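PDB 3HG7: D-isomer specific 2-hydroxyacid dehydrogenase family protein from Aeromonas salmonicida subsp. salmonicida, which probably acts as an NAD-binding oxidoreductase of the D-isomer specific 2-hydroxyacid dehydrogenase family. Local coordinates for residues P267-G270 against I275-P278. The protein carries 1 engineered substitution. Residues are numbered along the deposited sequence; the frame is centred on the assembly and turned at random.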
ATOM      1  N   PRO A 267       7.792  19.455   7.310  1.00 37.56           N
ATOM      2  CA  PRO A 267       8.582  20.193   6.325  1.00 36.56           C
ATOM      3  C   PRO A 267       8.473  19.555   4.945  1.00 35.02           C
ATOM      4  O   PRO A 267       8.792  20.196   3.940  1.00 34.63           O
ATOM      5  CB  PRO A 267      10.017  20.059   6.847  1.00 37.14           C
ATOM      6  CG  PRO A 267       9.877  19.670   8.293  1.00 42.10           C
ATOM      7  CD  PRO A 267       8.640  18.844   8.349  1.00 37.56           C
ATOM      8  N   LEU A 268       8.015  18.304   4.918  1.00 33.80           N
ATOM      9  CA  LEU A 268       7.798  17.556   3.689  1.00 32.40           C
ATOM     10  C   LEU A 268       6.865  18.283   2.714  1.00 31.60           C
ATOM     11  O   LEU A 268       7.172  18.388   1.528  1.00 30.66           O
ATOM     12  CB  LEU A 268       7.274  16.144   4.001  1.00 32.11           C
ATOM     13  CG  LEU A 268       8.191  15.230   4.826  1.00 34.17           C
ATOM     14  CD1 LEU A 268       7.652  13.828   4.854  1.00 32.46           C
ATOM     15  CD2 LEU A 268       9.623  15.233   4.288  1.00 31.92           C
ATOM     16  N   TRP A 269       5.753  18.808   3.228  1.00 31.56           N
ATOM     17  CA  TRP A 269       4.742  19.478   2.406  1.00 31.65           C
ATOM     18  C   TRP A 269       5.351  20.475   1.431  1.00 32.76           C
ATOM     19  O   TRP A 269       5.026  20.465   0.235  1.00 33.03           O
ATOM     20  CB  TRP A 269       3.712  20.201   3.282  1.00 30.61           C
ATOM     21  CG  TRP A 269       2.783  19.316   4.113  1.00 29.66           C
ATOM     22  CD1 TRP A 269       2.856  19.090   5.455  1.00 29.96           C
ATOM     23  CD2 TRP A 269       1.627  18.589   3.650  1.00 29.94           C
ATOM     24  NE1 TRP A 269       1.829  18.268   5.863  1.00 29.79           N
ATOM     25  CE2 TRP A 269       1.060  17.945   4.776  1.00 29.38           C
ATOM     26  CE3 TRP A 269       1.022  18.416   2.395  1.00 29.24           C
ATOM     27  CZ2 TRP A 269      -0.079  17.138   4.686  1.00 29.65           C
ATOM     28  CZ3 TRP A 269      -0.117  17.610   2.307  1.00 29.53           C
ATOM     29  CH2 TRP A 269      -0.650  16.985   3.443  1.00 28.90           C
ATOM     30  N   GLY A 270       6.247  21.318   1.944  1.00 32.81           N
ATOM     31  CA  GLY A 270       6.798  22.438   1.190  1.00 32.88           C
ATOM     32  C   GLY A 270       7.930  22.177   0.206  1.00 32.55           C
ATOM     33  O   GLY A 270       8.231  23.040  -0.617  1.00 32.43           O
ATOM     34  N   ILE A 275       6.526  14.948  -3.901  1.00 18.94           N
ATOM     35  CA  ILE A 275       5.095  14.887  -4.168  1.00 18.60           C
ATOM     36  C   ILE A 275       4.453  14.004  -3.105  1.00 17.75           C
ATOM     37  O   ILE A 275       4.951  12.920  -2.792  1.00 18.26           O
ATOM     38  CB  ILE A 275       4.795  14.368  -5.578  1.00 18.39           C
ATOM     39  CG1 ILE A 275       5.221  15.426  -6.617  1.00 18.31           C
ATOM     40  CG2 ILE A 275       3.305  13.928  -5.683  1.00 17.54           C
ATOM     41  CD1 ILE A 275       5.178  14.958  -8.009  1.00 20.07           C
ATOM     42  N   ILE A 276       3.317  14.446  -2.594  1.00 19.02           N
ATOM     43  CA  ILE A 276       2.651  13.764  -1.489  1.00 17.06           C
ATOM     44  C   ILE A 276       1.242  13.347  -1.876  1.00 15.51           C
ATOM     45  O   ILE A 276       0.476  14.157  -2.378  1.00 15.90           O
ATOM     46  CB  ILE A 276       2.525  14.696  -0.276  1.00 18.43           C
ATOM     47  CG1 ILE A 276       3.895  14.946   0.368  1.00 21.77           C
ATOM     48  CG2 ILE A 276       1.551  14.116   0.755  1.00 20.87           C
ATOM     49  CD1 ILE A 276       3.918  16.171   1.220  1.00 18.42           C
ATOM     50  N   THR A 277       0.911  12.092  -1.624  1.00 15.24           N
ATOM     51  CA  THR A 277      -0.461  11.637  -1.752  1.00 14.42           C
ATOM     52  C   THR A 277      -0.920  11.040  -0.417  1.00 14.07           C
ATOM     53  O   THR A 277      -0.121  10.412   0.277  1.00 13.85           O
ATOM     54  CB  THR A 277      -0.627  10.648  -2.910  1.00 14.50           C
ATOM     55  OG1 THR A 277       0.288   9.541  -2.776  1.00 14.62           O
ATOM     56  CG2 THR A 277      -0.392  11.370  -4.232  1.00 13.53           C
ATOM     57  N   PRO A 278      -2.210  11.194  -0.078  1.00 13.49           N
ATOM     58  CA  PRO A 278      -2.663  10.803   1.282  1.00 14.30           C
ATOM     59  C   PRO A 278      -2.977   9.319   1.443  1.00 15.11           C
ATOM     60  O   PRO A 278      -4.125   8.946   1.706  1.00 15.47           O
ATOM     61  CB  PRO A 278      -3.899  11.664   1.487  1.00 14.42           C
ATOM     62  CG  PRO A 278      -4.460  11.869   0.074  1.00 11.65           C
ATOM     63  CD  PRO A 278      -3.252  11.929  -0.832  1.00 13.32           C
TER
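Trp269 and Ile276 are the nearest backbone positions, their CA atoms 7.2 Å apart, where a turn with helical backbone angles at 267-270 faces the end of strand 274-276. Within the turn, a weak bond runs from Gly270 N to Pro267 O at 3.4 Å, and side chains carry the contact. Ile276 points at the turn and extends its longer branch: CG1 lies anti to the carbonyl carbon (chi1 -71°) and the chain continues nearly straight (chi2 160°), which brings CD1 to 3.6 Å from Trp269 CA. The same methyl is 3.8 Å from Trp269 CE3, sitting 3.7 Å above the indole plane and displaced toward the rim, an oblique approach to the ring. The CG2 branch is more distant, 4.2 Å from Trp269 CZ3. Although Trp269 leaves its backbone heading away from the strand, its indole turns back across Ile276, and the two side chains cross at about a right angle. Beyond the contact, Trp269 NE1 bonds to Pro263 O, which helps fix the indole's rotation. Leu268 meets Ile276 CD1 mainly through its backbone, Leu268 C lying 3.9 Å from that methyl and CB 4.4 Å, and also packs on Leu241 of helix 237-245. The loop that follows strand 251-254 thereby folds over 274-276, an edge strand of the seven-stranded parallel sheet in a Rossmann-type domain that probably binds NAD, as in this family.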